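Local coordinates for protein nicastrin (Dictyostelium purpureum, PDB 4R12) that probably serves as an essential, putatively substrate-recruiting subunit of gamma-secretase, the complex that cuts membrane proteins such as Notch and APP within the membrane, at residues Glu54-Tyr59 with Thr74-Ser79; Gly41-Ile46 with Lys90-Ile95. All coordinates share one frame; numbering follows the deposited sequence.

Contact 1: residues Glu54-Tyr59 with Thr74-Ser79; sequences ESYNNY and TNYFNS. With NAG (2-acetamido-2-deoxy-beta-D-glucopyranose), chain C.
Tyr56, on helix 53-57, meets Tyr76, at the end of the short 3-10 turn 74-76, through one pair of ring carbons: CD2 of Tyr56 lies 3.8 Å from CD2 of Tyr76. The ring planes differ by 29° and the centroids stand 6.0 Å apart, so the rings are slid past each other with little overlap. Tyr56 reaches across with CG anti to its own nitrogen (chi1 -174°). Both hydroxyls are held beyond the pair: Tyr56 OH hydrogen-bonds to Ser81 O, Tyr76 OH to Asp53 OD1, and Ile50 of strand 43-50 touches both side chains. This aromatic part is buried; in contrast, Glu54 and Asn57 of the same helix are exposed. Over one face of Tyr76 sits the first GlcNAc, its O6 3.5 Å above the ring plane and shifted toward the rim, with NAG C6 3.4 Å from Tyr76 CD2. NAG O6 also donates a 2.9 Å hydrogen bond to Asn75 O. With an alanine in place of Tyr76, the sugar's C6-O6 arm would probably lose the ring it lies over, and Asp53 its tyrosine hydroxyl partner. Asn78 carries the sugar on ND2 while its OD1 accepts from Ser81 N, N-capping helix 79-83: an N-glycosylation sequon (Asn-X-Ser/Thr) at a helix start, its first sugar resting on a nearby aromatic ring.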
ATOM      1  N   GLU A  54     -30.928  18.365  -5.589  1.00 50.04           N
ATOM      2  CA  GLU A  54     -32.348  18.097  -5.762  1.00 51.83           C
ATOM      3  C   GLU A  54     -32.671  16.644  -5.475  1.00 50.03           C
ATOM      4  O   GLU A  54     -33.560  16.355  -4.680  1.00 53.03           O
ATOM      5  CB  GLU A  54     -32.819  18.459  -7.174  1.00 54.42           C
ATOM      6  CG  GLU A  54     -34.269  18.035  -7.437  1.00 57.70           C
ATOM      7  CD  GLU A  54     -34.769  18.395  -8.831  1.00 60.63           C
ATOM      8  OE1 GLU A  54     -34.187  17.915  -9.830  1.00 61.13           O
ATOM      9  OE2 GLU A  54     -35.758  19.154  -8.925  1.00 61.27           O
ATOM     10  N   SER A  55     -31.962  15.731  -6.133  1.00 51.17           N
ATOM     11  CA  SER A  55     -32.223  14.308  -5.951  1.00 50.25           C
ATOM     12  C   SER A  55     -31.791  13.869  -4.558  1.00 49.45           C
ATOM     13  O   SER A  55     -32.362  12.935  -3.990  1.00 50.99           O
ATOM     14  CB  SER A  55     -31.522  13.472  -7.031  1.00 48.52           C
ATOM     15  OG  SER A  55     -30.145  13.788  -7.141  1.00 45.64           O
ATOM     16  N   TYR A  56     -30.796  14.554  -4.001  1.00 49.06           N
ATOM     17  CA  TYR A  56     -30.394  14.302  -2.623  1.00 48.08           C
ATOM     18  C   TYR A  56     -31.572  14.577  -1.673  1.00 53.32           C
ATOM     19  O   TYR A  56     -31.993  13.697  -0.922  1.00 51.78           O
ATOM     20  CB  TYR A  56     -29.180  15.152  -2.228  1.00 46.60           C
ATOM     21  CG  TYR A  56     -28.656  14.791  -0.858  1.00 47.00           C
ATOM     22  CD1 TYR A  56     -29.177  15.383   0.283  1.00 46.12           C
ATOM     23  CD2 TYR A  56     -27.667  13.829  -0.703  1.00 43.74           C
ATOM     24  CE1 TYR A  56     -28.726  15.040   1.532  1.00 47.42           C
ATOM     25  CE2 TYR A  56     -27.206  13.480   0.550  1.00 42.29           C
ATOM     26  CZ  TYR A  56     -27.744  14.086   1.664  1.00 42.44           C
ATOM     27  OH  TYR A  56     -27.296  13.755   2.918  1.00 42.27           O
ATOM     28  N   ASN A  57     -32.102  15.796  -1.723  1.00 52.22           N
ATOM     29  CA  ASN A  57     -33.228  16.178  -0.870  1.00 54.71           C
ATOM     30  C   ASN A  57     -34.491  15.358  -1.120  1.00 56.32           C
ATOM     31  O   ASN A  57     -35.239  15.064  -0.188  1.00 60.42           O
ATOM     32  CB  ASN A  57     -33.550  17.658  -1.054  1.00 54.08           C
ATOM     33  CG  ASN A  57     -32.469  18.560  -0.505  1.00 55.93           C
ATOM     34  OD1 ASN A  57     -31.825  18.245   0.501  1.00 55.31           O
ATOM     35  ND2 ASN A  57     -32.261  19.697  -1.161  1.00 55.71           N
ATOM     36  N   ASN A  58     -34.729  14.982  -2.372  1.00 55.74           N
ATOM     37  CA  ASN A  58     -35.913  14.196  -2.707  1.00 56.99           C
ATOM     38  C   ASN A  58     -35.804  12.732  -2.279  1.00 59.43           C
ATOM     39  O   ASN A  58     -36.722  11.937  -2.504  1.00 61.44           O
ATOM     40  CB  ASN A  58     -36.199  14.277  -4.207  1.00 54.74           C
ATOM     41  CG  ASN A  58     -36.674  15.655  -4.630  1.00 58.83           C
ATOM     42  OD1 ASN A  58     -37.120  16.452  -3.801  1.00 61.09           O
ATOM     43  ND2 ASN A  58     -36.584  15.943  -5.926  1.00 58.03           N
ATOM     44  N   TYR A  59     -34.682  12.375  -1.663  1.00 57.37           N
ATOM     45  CA  TYR A  59     -34.532  11.031  -1.126  1.00 58.73           C
ATOM     46  C   TYR A  59     -35.340  10.868   0.162  1.00 59.78           C
ATOM     47  O   TYR A  59     -35.930   9.821   0.401  1.00 60.85           O
ATOM     48  CB  TYR A  59     -33.063  10.707  -0.865  1.00 53.15           C
ATOM     49  CG  TYR A  59     -32.862   9.394  -0.153  1.00 52.83           C
ATOM     50  CD1 TYR A  59     -32.993   8.192  -0.833  1.00 52.56           C
ATOM     51  CD2 TYR A  59     -32.548   9.355   1.202  1.00 54.24           C
ATOM     52  CE1 TYR A  59     -32.816   6.978  -0.183  1.00 54.00           C
ATOM     53  CE2 TYR A  59     -32.367   8.147   1.862  1.00 53.43           C
ATOM     54  CZ  TYR A  59     -32.503   6.963   1.164  1.00 53.03           C
ATOM     55  OH  TYR A  59     -32.326   5.760   1.810  1.00 53.55           O
ATOM     56  N   THR A  74     -20.063  10.581  -7.313  1.00 30.81           N
ATOM     57  CA  THR A  74     -19.069  10.518  -6.256  1.00 28.69           C
ATOM     58  C   THR A  74     -18.969  11.811  -5.439  1.00 30.45           C
ATOM     59  O   THR A  74     -18.475  11.786  -4.311  1.00 28.46           O
ATOM     60  CB  THR A  74     -17.682  10.153  -6.810  1.00 28.88           C
ATOM     61  OG1 THR A  74     -16.794   9.898  -5.714  1.00 27.42           O
ATOM     62  CG2 THR A  74     -17.128  11.261  -7.691  1.00 28.09           C
ATOM     63  N   ASN A  75     -19.449  12.930  -5.980  1.00 29.27           N
ATOM     64  CA  ASN A  75     -19.471  14.166  -5.196  1.00 30.15           C
ATOM     65  C   ASN A  75     -20.351  14.033  -3.950  1.00 32.71           C
ATOM     66  O   ASN A  75     -20.200  14.783  -2.986  1.00 31.39           O
ATOM     67  CB  ASN A  75     -19.942  15.345  -6.040  1.00 33.19           C
ATOM     68  CG  ASN A  75     -18.783  16.154  -6.614  1.00 35.41           C
ATOM     69  OD1 ASN A  75     -17.614  15.781  -6.468  1.00 30.72           O
ATOM     70  ND2 ASN A  75     -19.104  17.266  -7.274  1.00 37.46           N
ATOM     71  N   TYR A  76     -21.253  13.057  -3.969  1.00 31.84           N
ATOM     72  CA  TYR A  76     -22.140  12.818  -2.836  1.00 32.40           C
ATOM     73  C   TYR A  76     -21.738  11.617  -1.980  1.00 31.87           C
ATOM     74  O   TYR A  76     -22.456  11.241  -1.048  1.00 31.80           O
ATOM     75  CB  TYR A  76     -23.574  12.670  -3.345  1.00 33.09           C
ATOM     76  CG  TYR A  76     -24.091  13.998  -3.813  1.00 36.65           C
ATOM     77  CD1 TYR A  76     -23.841  14.449  -5.102  1.00 37.94           C
ATOM     78  CD2 TYR A  76     -24.774  14.836  -2.944  1.00 38.81           C
ATOM     79  CE1 TYR A  76     -24.290  15.693  -5.527  1.00 40.91           C
ATOM     80  CE2 TYR A  76     -25.222  16.071  -3.354  1.00 42.11           C
ATOM     81  CZ  TYR A  76     -24.977  16.497  -4.641  1.00 43.88           C
ATOM     82  OH  TYR A  76     -25.431  17.733  -5.038  1.00 47.14           O
ATOM     83  N   PHE A  77     -20.574  11.045  -2.273  1.00 30.09           N
ATOM     84  CA  PHE A  77     -20.039   9.938  -1.480  1.00 29.93           C
ATOM     85  C   PHE A  77     -19.002  10.407  -0.459  1.00 31.01           C
ATOM     86  O   PHE A  77     -17.818  10.554  -0.770  1.00 27.66           O
ATOM     87  CB  PHE A  77     -19.425   8.864  -2.391  1.00 26.97           C
ATOM     88  CG  PHE A  77     -18.868   7.681  -1.640  1.00 28.81           C
ATOM     89  CD1 PHE A  77     -19.694   6.886  -0.851  1.00 27.89           C
ATOM     90  CD2 PHE A  77     -17.521   7.367  -1.720  1.00 26.33           C
ATOM     91  CE1 PHE A  77     -19.190   5.787  -0.165  1.00 26.55           C
ATOM     92  CE2 PHE A  77     -17.005   6.275  -1.025  1.00 26.95           C
ATOM     93  CZ  PHE A  77     -17.839   5.485  -0.249  1.00 27.79           C
ATOM     94  N   ASN A  78     -19.485  10.766   0.719  1.00 30.76           N
ATOM     95  CA  ASN A  78     -18.683  11.196   1.853  1.00 31.86           C
ATOM     96  C   ASN A  78     -19.472  10.969   3.170  1.00 34.10           C
ATOM     97  O   ASN A  78     -20.624  10.733   3.099  1.00 33.93           O
ATOM     98  CB  ASN A  78     -18.173  12.636   1.690  1.00 29.88           C
ATOM     99  CG  ASN A  78     -19.260  13.686   1.829  1.00 36.82           C
ATOM    100  OD1 ASN A  78     -20.168  13.512   2.583  1.00 36.46           O
ATOM    101  ND2 ASN A  78     -19.140  14.800   1.109  1.00 34.33           N
ATOM    102  N   SER A  79     -18.833  11.000   4.333  1.00 32.46           N
ATOM    103  CA  SER A  79     -19.505  10.641   5.584  1.00 34.69           C
ATOM    104  C   SER A  79     -20.776  11.452   5.802  1.00 36.32           C
ATOM    105  O   SER A  79     -21.843  10.886   6.007  1.00 38.11           O
ATOM    106  CB  SER A  79     -18.566  10.806   6.787  1.00 34.94           C
ATOM    107  OG  SER A  79     -17.985  12.097   6.818  1.00 37.76           O
TER
HETATM  108  C1  NAG C   1     -19.566  15.890   1.215  1.00 39.22           C
HETATM  109  C2  NAG C   1     -18.991  17.291   1.317  1.00 39.60           C
HETATM  110  C3  NAG C   1     -20.039  18.365   1.251  1.00 41.05           C
HETATM  111  C4  NAG C   1     -20.949  18.209   0.074  1.00 41.62           C
HETATM  112  C5  NAG C   1     -21.515  16.788   0.097  1.00 41.07           C
HETATM  113  C6  NAG C   1     -22.406  16.445  -1.070  1.00 41.60           C
HETATM  114  C7  NAG C   1     -17.054  17.060   2.662  1.00 38.15           C
HETATM  115  C8  NAG C   1     -16.508  17.003   4.051  1.00 37.91           C
HETATM  116  N2  NAG C   1     -18.289  17.452   2.533  1.00 39.24           N
HETATM  117  O3  NAG C   1     -19.372  19.607   1.195  1.00 41.52           O
HETATM  118  O4  NAG C   1     -21.956  19.161   0.278  1.00 42.89           O
HETATM  119  O5  NAG C   1     -20.486  15.823   0.162  1.00 39.67           O
HETATM  120  O6  NAG C   1     -21.998  16.996  -2.288  1.00 41.69           O
HETATM  121  O7  NAG C   1     -16.378  16.752   1.733  1.00 37.43           O

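Contact 2: residues Gly41-Ile46 with Lys90-Ile95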
ATOM      1  N   GLY A  41     -27.302 -13.821   1.697  1.00 36.70           N
ATOM      2  CA  GLY A  41     -28.170 -13.922   0.537  1.00 37.66           C
ATOM      3  C   GLY A  41     -28.212 -12.658  -0.311  1.00 36.97           C
ATOM      4  O   GLY A  41     -28.944 -12.589  -1.292  1.00 38.49           O
ATOM      5  N   GLY A  42     -27.449 -11.646   0.085  1.00 36.65           N
ATOM      6  CA  GLY A  42     -27.316 -10.430  -0.704  1.00 35.95           C
ATOM      7  C   GLY A  42     -28.375  -9.369  -0.455  1.00 37.13           C
ATOM      8  O   GLY A  42     -29.364  -9.604   0.237  1.00 36.65           O
ATOM      9  N   ASN A  43     -28.166  -8.190  -1.024  1.00 36.82           N
ATOM     10  CA  ASN A  43     -29.103  -7.079  -0.870  1.00 37.56           C
ATOM     11  C   ASN A  43     -29.579  -6.587  -2.228  1.00 39.00           C
ATOM     12  O   ASN A  43     -28.784  -6.403  -3.147  1.00 38.49           O
ATOM     13  CB  ASN A  43     -28.460  -5.917  -0.105  1.00 36.54           C
ATOM     14  CG  ASN A  43     -28.225  -6.224   1.366  1.00 35.90           C
ATOM     15  OD1 ASN A  43     -27.462  -7.127   1.714  1.00 36.11           O
ATOM     16  ND2 ASN A  43     -28.853  -5.444   2.237  1.00 36.65           N
ATOM     17  N   SER A  44     -30.875  -6.354  -2.351  1.00 40.03           N
ATOM     18  CA  SER A  44     -31.447  -5.907  -3.611  1.00 42.35           C
ATOM     19  C   SER A  44     -32.434  -4.773  -3.375  1.00 42.65           C
ATOM     20  O   SER A  44     -32.911  -4.588  -2.265  1.00 43.44           O
ATOM     21  CB  SER A  44     -32.133  -7.070  -4.337  1.00 44.30           C
ATOM     22  OG  SER A  44     -33.179  -7.607  -3.545  1.00 45.72           O
ATOM     23  N   GLY A  45     -32.720  -4.008  -4.424  1.00 44.36           N
ATOM     24  CA  GLY A  45     -33.633  -2.887  -4.316  1.00 46.95           C
ATOM     25  C   GLY A  45     -33.749  -2.098  -5.604  1.00 46.34           C
ATOM     26  O   GLY A  45     -33.059  -2.378  -6.589  1.00 44.56           O
ATOM     27  N   ILE A  46     -34.635  -1.108  -5.592  1.00 48.16           N
ATOM     28  CA  ILE A  46     -34.816  -0.214  -6.726  1.00 51.23           C
ATOM     29  C   ILE A  46     -33.645   0.787  -6.789  1.00 48.31           C
ATOM     30  O   ILE A  46     -33.220   1.324  -5.764  1.00 46.02           O
ATOM     31  CB  ILE A  46     -36.172   0.530  -6.628  1.00 51.81           C
ATOM     32  CG1 ILE A  46     -36.468   1.322  -7.901  1.00 53.99           C
ATOM     33  CG2 ILE A  46     -36.217   1.433  -5.405  1.00 54.58           C
ATOM     34  CD1 ILE A  46     -36.908   0.468  -9.056  1.00 58.89           C
ATOM     35  N   LYS A  90     -35.889   1.593   3.752  1.00 59.87           N
ATOM     36  CA  LYS A  90     -34.609   1.245   4.308  1.00 57.80           C
ATOM     37  C   LYS A  90     -33.665   1.120   3.152  1.00 54.09           C
ATOM     38  O   LYS A  90     -34.025   0.592   2.121  1.00 51.71           O
ATOM     39  CB  LYS A  90     -34.697  -0.028   5.124  1.00 56.80           C
ATOM     40  CG  LYS A  90     -33.679  -0.129   6.237  1.00 56.23           C
ATOM     41  CD  LYS A  90     -33.160  -1.553   6.356  1.00 56.33           C
ATOM     42  CE  LYS A  90     -33.063  -2.013   7.802  1.00 59.17           C
ATOM     43  NZ  LYS A  90     -31.848  -1.565   8.551  1.00 56.60           N
ATOM     44  N   ILE A  91     -32.474   1.661   3.332  1.00 51.88           N
ATOM     45  CA  ILE A  91     -31.457   1.632   2.311  1.00 46.26           C
ATOM     46  C   ILE A  91     -30.839   0.266   2.311  1.00 42.45           C
ATOM     47  O   ILE A  91     -30.451  -0.203   3.312  1.00 43.46           O
ATOM     48  CB  ILE A  91     -30.393   2.679   2.606  1.00 45.82           C
ATOM     49  CG1 ILE A  91     -29.297   2.615   1.578  1.00 42.55           C
ATOM     50  CG2 ILE A  91     -29.833   2.468   3.987  1.00 44.35           C
ATOM     51  CD1 ILE A  91     -28.547   3.908   1.501  1.00 43.87           C
ATOM     52  N   GLU A  92     -30.775  -0.363   1.170  1.00 37.58           N
ATOM     53  CA  GLU A  92     -30.315  -1.752   1.089  1.00 37.44           C
ATOM     54  C   GLU A  92     -28.905  -1.868   0.505  1.00 34.70           C
ATOM     55  O   GLU A  92     -28.290  -2.932   0.524  1.00 33.37           O
ATOM     56  CB  GLU A  92     -31.298  -2.583   0.267  1.00 40.22           C
ATOM     57  CG  GLU A  92     -32.666  -2.726   0.922  1.00 44.54           C
ATOM     58  CD  GLU A  92     -32.623  -3.524   2.219  1.00 45.22           C
ATOM     59  OE1 GLU A  92     -31.609  -4.209   2.467  1.00 43.16           O
ATOM     60  OE2 GLU A  92     -33.612  -3.469   2.993  1.00 45.29           O
ATOM     61  N   GLY A  93     -28.385  -0.767  -0.004  1.00 35.87           N
ATOM     62  CA  GLY A  93     -27.049  -0.805  -0.559  1.00 32.44           C
ATOM     63  C   GLY A  93     -26.730   0.479  -1.273  1.00 32.38           C
ATOM     64  O   GLY A  93     -27.620   1.285  -1.538  1.00 33.69           O
ATOM     65  N   ILE A  94     -25.453   0.671  -1.580  1.00 32.79           N
ATOM     66  CA  ILE A  94     -25.014   1.846  -2.319  1.00 33.94           C
ATOM     67  C   ILE A  94     -24.082   1.434  -3.450  1.00 30.22           C
ATOM     68  O   ILE A  94     -23.237   0.549  -3.281  1.00 28.86           O
ATOM     69  CB  ILE A  94     -24.307   2.860  -1.390  1.00 32.77           C
ATOM     70  CG1 ILE A  94     -25.317   3.475  -0.420  1.00 32.03           C
ATOM     71  CG2 ILE A  94     -23.620   3.971  -2.185  1.00 30.55           C
ATOM     72  CD1 ILE A  94     -24.675   4.296   0.671  1.00 31.12           C
ATOM     73  N   ILE A  95     -24.264   2.060  -4.610  1.00 30.76           N
ATOM     74  CA  ILE A  95     -23.330   1.934  -5.720  1.00 30.16           C
ATOM     75  C   ILE A  95     -22.685   3.287  -5.955  1.00 30.29           C
ATOM     76  O   ILE A  95     -23.380   4.293  -6.131  1.00 30.08           O
ATOM     77  CB  ILE A  95     -24.017   1.465  -7.006  1.00 32.74           C
ATOM     78  CG1 ILE A  95     -24.675   0.105  -6.784  1.00 30.83           C
ATOM     79  CG2 ILE A  95     -23.020   1.413  -8.155  1.00 28.86           C
ATOM     80  CD1 ILE A  95     -25.501  -0.383  -7.968  1.00 34.55           C
TER
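The backbones come closest at Asn43 and Glu92, whose CA atoms are 5.8 Å apart, and the two segments run across rather than alongside each other there. Glu92 steps out of the extended conformation of its strand, and its carbonyl faces the Asn43 side chain, with Glu92 O 3.1 Å from Asn43 CB. The side chains of Asn43 and Glu92 meet roughly crosswise, amide and carboxylate planes 35° apart. Asn43 ND2 gives a weak, bent hydrogen bond to Glu92 OE1 (3.0 Å, 131° at the hydrogen). The other end of the amide is held as well, since Asn43 OD1 accepts from Lys39 N, which helps set which way the amide is turned. Glu92 folds back at chi2 (-66°) to bring OE1 to this amide, while its CB packs 3.6 Å from Ser44 O. Close to Glu92 OE2 lies Asp67 OD1, a like-charged neighbour that could favour protonation of one of the two acids. Ile46 and Glu92 both make backbone hydrogen bonds to strand 67-72. The arrangement belongs to the parallel strands of the nicastrin small lobe, where strands 43-50 and 90-96 flank strand 67-72 and close in on each other beside its first residues.

Both contacts lie in the small lobe, their centres 16 Å apart and each about 30 Å from the centre of the chain. Strand 43-50 connects them: it starts at contact 2 and leads into helix 53-57 of contact 1, while strand 67-72, lying between the two strands of contact 2, leads on to residues 74-79. Contact 2 thus sits by the beginnings of these strands and contact 1 beyond their ends. They also touch directly, Tyr59 OH packing 3.7 Å from Ile91 CB. The N-linked glycan belongs to contact 1, where a further GlcNAc comes within about 4 Å of the Tyr56 side chain; contact 2 holds none of its neighbours.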